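Local coordinates for endo-1,4-beta-xylanase (PDB 1H12), which hydrolyses internal beta-1,4-xylosidic linkages of xylan, as a cold-adapted glycoside hydrolase of family 8, at residues Q31-T36 against S394-F399; A87-K92 against L153-A158. All coordinates share one frame; numbering follows the deposited sequence. Where two conformers were deposited one is given.

In the fold
Both contacts are buried, and each centre lies about 16 Å from the centre of the chain, on the same side. Contact 1 joins helix 29-40 to the loop after helix 379-392 and so ties the two ends of the chain together; contact 2, nested inside that closure, sets the end of helix 77-89 against helix 143-160. The first mixes valine methyls with a hydroxyl and the amide of a partly exposed asparagine, while the second presses valine methyls on a helix backbone. They share no helix, and their centres are about 13 Å apart, but they adjoin: Phe397 of the loop in contact 1 touches Met89 of contact 2.

Contact 1 of 2, residues Q31-T36 against S394-F399; sequences QKVNST and SGNFKF
The flat group here is the amide of Asn396, and Val33 approaches it from over one face: methyl CG1 stands above OD1 at 4.1 Å, well off the amide plane. Ser394 comes instead past the oxygen end of the same amide, with its OG 2.9 Å from Asn396 OD1. Gln30, the residue two before Lys32 on the same helix, also reaches this oxygen through a hydrogen bond from its NE2. The other branch of Val33 meets Ser394 alongside: CG2 lies 3.4 Å from Ser394 OG and 3.5 Å from Ser394 CB. With CG1 anti to the backbone N (chi1 175°) and CG2 beside that nitrogen, the two methyls divide the loop between them, one for the amide and one for the serine. Ile29 and Gln30 of the same helix also touch the Ser394 side chain. Ser394 OG is directed back to helix 379-392, where the Leu391 carbonyl lies near it as well as that of Met390; Met390 also packs on Val33. Between the two polar residues, Gly395 takes a positive phi of 74° and turns the chain, so that both Ser394 and Asn396 face the helix. Family 8 enzymes are built as an (alpha/alpha)6 barrel, and this contact joins a helix near the start of the chain to the segment that follows its last helix. No hydrogen bond spans the two segments. Asn396 OD1 accepts from Gln30 NE2, and the Ser394 hydroxyl has the Met390 carbonyl, at the end of the preceding helix, as its strongest partner. Val33 contributes only van der Waals contact: CG2 covers the Ser394 hydroxyl closely on the helix side, while CG1 borders the amide oxygen more loosely.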
ATOM      1  N   GLN A  31      20.274   3.700   9.912  1.00 15.25           N
ATOM      2  CA  GLN A  31      20.373   5.158   9.855  1.00 15.31           C
ATOM      3  C   GLN A  31      19.598   5.691   8.651  1.00 14.90           C
ATOM      4  O   GLN A  31      18.930   6.718   8.760  1.00 15.56           O
ATOM      5  CB  GLN A  31      21.841   5.692   9.819  1.00 18.58           C
ATOM      6  N   LYS A  32      19.698   5.021   7.515  1.00 14.47           N
ATOM      7  CA  LYS A  32      19.002   5.478   6.310  1.00 14.76           C
ATOM      8  C   LYS A  32      17.482   5.370   6.504  1.00 13.61           C
ATOM      9  O   LYS A  32      16.740   6.294   6.095  1.00 13.31           O
ATOM     10  CB  LYS A  32      19.442   4.674   5.100  1.00 16.53           C
ATOM     11  CG  LYS A  32      18.898   5.185   3.816  1.00 17.30           C
ATOM     12  CD  LYS A  32      19.672   4.638   2.626  1.00 22.02           C
ATOM     13  CE  LYS A  32      19.060   5.017   1.362  1.00 24.16           C
ATOM     14  NZ  LYS A  32      19.921   4.677   0.241  1.00 28.09           N
ATOM     15  N   VAL A  33      17.024   4.284   7.105  1.00 12.29           N
ATOM     16  CA  VAL A  33      15.588   4.139   7.406  1.00 11.67           C
ATOM     17  C   VAL A  33      15.127   5.259   8.329  1.00 11.26           C
ATOM     18  O   VAL A  33      14.098   5.880   8.108  1.00 11.88           O
ATOM     19  CB  VAL A  33      15.341   2.791   8.084  1.00 13.15           C
ATOM     20  CG1 VAL A  33      13.903   2.663   8.503  1.00 14.61           C
ATOM     21  CG2 VAL A  33      15.682   1.631   7.122  1.00 13.81           C
ATOM     22  N   ASN A  34      15.881   5.493   9.384  1.00 12.21           N
ATOM     23  CA  ASN A  34      15.530   6.508  10.349  1.00 12.91           C
ATOM     24  C   ASN A  34      15.520   7.911   9.752  1.00 12.55           C
ATOM     25  O   ASN A  34      14.598   8.692  10.028  1.00 12.88           O
ATOM     26  CB  ASN A  34      16.536   6.479  11.537  1.00 15.18           C
ATOM     27  CG  ASN A  34      16.481   5.203  12.338  1.00 17.94           C
ATOM     28  OD1 ASN A  34      15.574   4.418  12.229  1.00 18.21           O
ATOM     29  ND2 ASN A  34      17.497   5.017  13.196  1.00 18.08           N
ATOM     30  N   SER A  35      16.519   8.213   8.939  1.00 12.73           N
ATOM     31  CA  SER A  35      16.495   9.557   8.320  0.50 13.13           C
ATOM     32  C   SER A  35      15.350   9.714   7.317  1.00 11.81           C
ATOM     33  O   SER A  35      14.845  10.804   7.149  1.00 12.29           O
ATOM     34  CB  SER A  35      17.851   9.858   7.621  0.50 15.87           C
ATOM     35  OG  SER A  35      18.082   9.001   6.543  0.50 20.21           O
ATOM     36  N   THR A  36      14.968   8.635   6.650  1.00 11.24           N
ATOM     37  CA  THR A  36      13.844   8.672   5.724  1.00  9.90           C
ATOM     38  C   THR A  36      12.592   9.102   6.524  1.00  9.61           C
ATOM     39  O   THR A  36      11.862  10.001   6.095  1.00  9.83           O
ATOM     40  CB  THR A  36      13.663   7.350   5.056  1.00 10.77           C
ATOM     41  OG1 THR A  36      14.830   7.040   4.227  1.00 12.51           O
ATOM     42  CG2 THR A  36      12.477   7.306   4.168  1.00 10.54           C
ATOM     43  N   SER A 394      14.566  -3.404   5.066  1.00 10.85           N
ATOM     44  CA  SER A 394      15.475  -3.307   6.210  1.00 11.27           C
ATOM     45  C   SER A 394      15.022  -4.193   7.361  1.00 11.39           C
ATOM     46  O   SER A 394      15.556  -4.038   8.493  1.00 13.52           O
ATOM     47  CB  SER A 394      15.564  -1.874   6.635  1.00 12.16           C
ATOM     48  OG  SER A 394      14.267  -1.424   7.115  1.00 10.89           O
ATOM     49  N   GLY A 395      14.044  -5.060   7.152  1.00 10.66           N
ATOM     50  CA  GLY A 395      13.567  -5.904   8.208  1.00 11.80           C
ATOM     51  C   GLY A 395      12.723  -5.178   9.252  1.00 10.79           C
ATOM     52  O   GLY A 395      12.505  -5.756  10.310  1.00 12.90           O
ATOM     53  N   ASN A 396      12.193  -4.006   8.948  1.00  9.97           N
ATOM     54  CA  ASN A 396      11.436  -3.258   9.897  1.00  9.50           C
ATOM     55  C   ASN A 396       9.929  -3.372   9.722  1.00  9.50           C
ATOM     56  O   ASN A 396       9.187  -2.804  10.538  1.00 10.57           O
ATOM     57  CB  ASN A 396      11.828  -1.766   9.874  1.00 10.03           C
ATOM     58  CG  ASN A 396      13.110  -1.485  10.600  1.00 10.75           C
ATOM     59  OD1 ASN A 396      14.166  -1.127   9.965  1.00 14.23           O
ATOM     60  ND2 ASN A 396      13.085  -1.619  11.871  1.00 10.71           N
ATOM     61  N   PHE A 397       9.450  -4.014   8.657  1.00  8.78           N
ATOM     62  CA  PHE A 397       8.019  -4.162   8.423  1.00  8.40           C
ATOM     63  C   PHE A 397       7.601  -5.504   9.052  1.00  8.51           C
ATOM     64  O   PHE A 397       7.851  -6.554   8.490  1.00 10.38           O
ATOM     65  CB  PHE A 397       7.682  -4.053   6.971  1.00  8.86           C
ATOM     66  CG  PHE A 397       6.206  -3.780   6.718  1.00  8.14           C
ATOM     67  CD1 PHE A 397       5.255  -4.741   6.886  1.00  9.74           C
ATOM     68  CD2 PHE A 397       5.792  -2.531   6.338  1.00  8.90           C
ATOM     69  CE1 PHE A 397       3.880  -4.452   6.632  1.00 10.03           C
ATOM     70  CE2 PHE A 397       4.458  -2.255   6.043  1.00  9.53           C
ATOM     71  CZ  PHE A 397       3.520  -3.214   6.238  1.00  9.53           C
ATOM     72  N   LYS A 398       7.081  -5.441  10.271  1.00  8.95           N
ATOM     73  CA  LYS A 398       6.799  -6.618  11.084  1.00  8.92           C
ATOM     74  C   LYS A 398       5.353  -6.650  11.508  1.00  9.30           C
ATOM     75  O   LYS A 398       4.701  -5.621  11.595  1.00 11.03           O
ATOM     76  CB  LYS A 398       7.681  -6.642  12.316  1.00 10.32           C
ATOM     77  CG  LYS A 398       9.167  -6.642  12.051  1.00 11.46           C
ATOM     78  CD  LYS A 398       9.952  -6.785  13.353  1.00 14.80           C
ATOM     79  CE  LYS A 398      11.480  -6.866  13.136  1.00 18.79           C
ATOM     80  NZ  LYS A 398      12.203  -6.871  14.373  1.00 26.32           N
ATOM     81  N   PHE A 399       4.857  -7.857  11.820  1.00  8.98           N
ATOM     82  CA  PHE A 399       3.519  -8.035  12.359  1.00  9.21           C
ATOM     83  C   PHE A 399       3.606  -8.213  13.869  1.00  9.46           C
ATOM     84  O   PHE A 399       4.271  -9.148  14.351  1.00 11.54           O
ATOM     85  CB  PHE A 399       2.829  -9.254  11.765  1.00  9.03           C
ATOM     86  CG  PHE A 399       2.406  -9.151  10.334  1.00  8.53           C
ATOM     87  CD1 PHE A 399       2.719  -8.077   9.501  1.00  9.01           C
ATOM     88  CD2 PHE A 399       1.662 -10.177   9.783  1.00  9.25           C
ATOM     89  CE1 PHE A 399       2.278  -8.065   8.176  1.00  9.19           C
ATOM     90  CE2 PHE A 399       1.257 -10.193   8.454  1.00  9.54           C
ATOM     91  CZ  PHE A 399       1.539  -9.119   7.660  1.00  9.24           C
TER

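Contact 2 of 2, residues A87-K92 against L153-A158; sequences AVMLNK and LLNASA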
ATOM      1  N   ALA A  87       4.693   4.884  10.837  1.00  7.51           N
ATOM      2  CA  ALA A  87       4.924   5.323  12.214  1.00  7.92           C
ATOM      3  C   ALA A  87       4.927   4.154  13.191  1.00  7.17           C
ATOM      4  O   ALA A  87       5.784   4.064  14.058  1.00  8.30           O
ATOM      5  CB  ALA A  87       3.867   6.386  12.572  1.00  8.27           C
ATOM      6  N   VAL A  88       3.939   3.237  13.096  1.00  7.57           N
ATOM      7  CA  VAL A  88       3.895   2.150  14.077  1.00  7.61           C
ATOM      8  C   VAL A  88       5.107   1.247  13.920  1.00  7.56           C
ATOM      9  O   VAL A  88       5.631   0.742  14.918  1.00  8.26           O
ATOM     10  CB  VAL A  88       2.565   1.399  14.085  1.00  7.76           C
ATOM     11  CG1 VAL A  88       2.313   0.561  12.849  1.00  9.19           C
ATOM     12  CG2 VAL A  88       2.443   0.535  15.330  1.00  8.85           C
ATOM     13  N   MET A  89       5.591   1.030  12.707  1.00  7.98           N
ATOM     14  CA  MET A  89       6.751   0.167  12.523  1.00  7.79           C
ATOM     15  C   MET A  89       8.008   0.731  13.180  1.00  8.17           C
ATOM     16  O   MET A  89       8.892  -0.039  13.581  1.00  9.11           O
ATOM     17  CB  MET A  89       7.018  -0.095  11.048  1.00  8.49           C
ATOM     18  CG  MET A  89       5.914  -0.898  10.336  1.00  8.50           C
ATOM     19  SD  MET A  89       5.540  -2.450  11.184  1.00  8.51           S
ATOM     20  CE  MET A  89       3.997  -2.801  10.400  1.00  9.69           C
ATOM     21  N   LEU A  90       8.118   2.050  13.265  1.00  8.26           N
ATOM     22  CA  LEU A  90       9.286   2.701  13.872  1.00  8.39           C
ATOM     23  C   LEU A  90       9.024   3.202  15.273  1.00  8.19           C
ATOM     24  O   LEU A  90       9.886   3.869  15.861  1.00  9.43           O
ATOM     25  CB  LEU A  90       9.807   3.786  12.947  1.00  9.12           C
ATOM     26  CG  LEU A  90      10.367   3.292  11.613  1.00  9.85           C
ATOM     27  CD1 LEU A  90      10.829   4.437  10.787  1.00 11.62           C
ATOM     28  CD2 LEU A  90      11.491   2.277  11.762  1.00 12.97           C
ATOM     29  N   ASN A  91       7.923   2.826  15.855  1.00  8.22           N
ATOM     30  CA  ASN A  91       7.617   3.175  17.265  1.00  8.18           C
ATOM     31  C   ASN A  91       7.412   4.685  17.439  1.00  8.51           C
ATOM     32  O   ASN A  91       7.792   5.255  18.447  1.00 10.72           O
ATOM     33  CB  ASN A  91       8.648   2.632  18.253  1.00  8.65           C
ATOM     34  CG  ASN A  91       8.018   1.932  19.443  1.00  8.87           C
ATOM     35  OD1 ASN A  91       6.855   1.543  19.420  1.00  9.85           O
ATOM     36  ND2 ASN A  91       8.835   1.763  20.500  1.00 10.29           N
ATOM     37  N   LYS A  92       6.779   5.321  16.444  1.00  8.32           N
ATOM     38  CA  LYS A  92       6.584   6.771  16.406  1.00  8.20           C
ATOM     39  C   LYS A  92       5.144   7.121  16.797  1.00  8.29           C
ATOM     40  O   LYS A  92       4.281   7.382  15.955  1.00  8.52           O
ATOM     41  CB  LYS A  92       6.944   7.314  15.035  0.50  8.59           C
ATOM     42  CG  LYS A  92       8.357   6.972  14.592  0.50 10.16           C
ATOM     43  CD  LYS A  92       9.401   7.735  15.377  0.50 12.09           C
ATOM     44  CE  LYS A  92      10.776   7.475  14.863  0.50 13.36           C
ATOM     45  NZ  LYS A  92      11.746   8.337  15.570  0.50 17.73           N
ATOM     46  N   LEU A 153      -3.728   0.069  13.134  1.00  7.24           N
ATOM     47  CA  LEU A 153      -4.366   0.149  14.441  1.00  7.09           C
ATOM     48  C   LEU A 153      -4.161  -1.124  15.268  1.00  7.55           C
ATOM     49  O   LEU A 153      -3.926  -1.063  16.487  1.00  7.67           O
ATOM     50  CB  LEU A 153      -5.836   0.495  14.287  1.00  7.66           C
ATOM     51  CG  LEU A 153      -6.112   1.933  13.846  1.00  7.28           C
ATOM     52  CD1 LEU A 153      -7.520   2.030  13.275  1.00  8.47           C
ATOM     53  CD2 LEU A 153      -5.923   2.928  14.985  1.00  8.23           C
ATOM     54  N   LEU A 154      -4.253  -2.295  14.625  1.00  7.20           N
ATOM     55  CA  LEU A 154      -4.002  -3.527  15.352  1.00  7.48           C
ATOM     56  C   LEU A 154      -2.592  -3.578  15.860  1.00  7.40           C
ATOM     57  O   LEU A 154      -2.332  -4.030  16.994  1.00  8.24           O
ATOM     58  CB  LEU A 154      -4.275  -4.743  14.464  1.00  7.83           C
ATOM     59  CG  LEU A 154      -5.741  -5.093  14.213  1.00  8.26           C
ATOM     60  CD1 LEU A 154      -5.810  -6.163  13.151  1.00  9.09           C
ATOM     61  CD2 LEU A 154      -6.449  -5.529  15.499  1.00  8.89           C
ATOM     62  N   ASN A 155      -1.631  -3.128  15.049  1.00  7.36           N
ATOM     63  CA  ASN A 155      -0.239  -3.085  15.479  1.00  7.80           C
ATOM     64  C   ASN A 155      -0.013  -2.074  16.604  1.00  7.50           C
ATOM     65  O   ASN A 155       0.740  -2.337  17.523  1.00  8.51           O
ATOM     66  CB  ASN A 155       0.667  -2.820  14.290  1.00  7.62           C
ATOM     67  CG  ASN A 155       0.911  -4.056  13.436  1.00  7.82           C
ATOM     68  OD1 ASN A 155       0.218  -4.176  12.312  1.00 10.57           O
ATOM     69  ND2 ASN A 155       1.737  -4.896  13.838  1.00  6.57           N
ATOM     70  N   ALA A 156      -0.684  -0.913  16.518  1.00  7.42           N
ATOM     71  CA  ALA A 156      -0.570   0.102  17.581  1.00  7.78           C
ATOM     72  C   ALA A 156      -1.084  -0.467  18.895  1.00  7.93           C
ATOM     73  O   ALA A 156      -0.436  -0.284  19.948  1.00  8.95           O
ATOM     74  CB  ALA A 156      -1.345   1.324  17.157  1.00  7.63           C
ATOM     75  N   SER A 157      -2.218  -1.148  18.869  1.00  8.29           N
ATOM     76  CA  SER A 157      -2.705  -1.813  20.068  1.00  8.74           C
ATOM     77  C   SER A 157      -1.656  -2.744  20.641  1.00  8.72           C
ATOM     78  O   SER A 157      -1.409  -2.744  21.860  1.00  9.76           O
ATOM     79  CB  SER A 157      -3.949  -2.624  19.697  1.00  8.69           C
ATOM     80  OG  SER A 157      -4.350  -3.458  20.781  1.00  9.61           O
ATOM     81  N   ALA A 158      -1.070  -3.562  19.798  1.00  8.69           N
ATOM     82  CA  ALA A 158      -0.112  -4.551  20.267  1.00  9.45           C
ATOM     83  C   ALA A 158       1.126  -3.923  20.860  1.00 10.07           C
ATOM     84  O   ALA A 158       1.661  -4.422  21.840  1.00 12.52           O
ATOM     85  CB  ALA A 158       0.267  -5.487  19.141  1.00 10.15           C
TER
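Val88 points at helix 143-160 and meets it at Asn155 and Ala156. From CB its two methyls part. CG1, placed between the backbone N and the carbonyl carbon (chi1 69°), touches Asn155 CB at 4.0 Å. CG2 runs on to the backbone itself and lies 3.6 Å from Ala156 N. The Ala156 methyl is a little farther off, with its CB 4.3 Å from Val88 CG2. The Val88 and Asn155 side chains cross at about a right angle, and the close approach of the valine to the helix backbone is consistent with the small side chain of Ala156. Phe96 of helix 93-107 packs against both Val88 and Ala156. Just past the valine, helix 77-89 ends in a Schellman motif: Asn91, with positive phi, is the C-prime residue, Lys92 N bonds to Ala87 O at 2.9 Å, and Asn91 N bonds to Val88 O at 3.2 Å. Lys92 is then the N-cap of helix 93-107, so helices 77-89 and 93-107 follow one another through a very short turn, as expected in the (alpha/alpha)6 barrel of this family. Polar links join the end of helix 77-89 and its turn to the end of helix 143-160: Arg159 NH2 to Val88 O, Trp160 NE1 to Asn91 OD1. Next to the valine, Met89 reaches with its terminal methyl toward the side chain of Asn155, which Tyr211 and Tyr400 also touch.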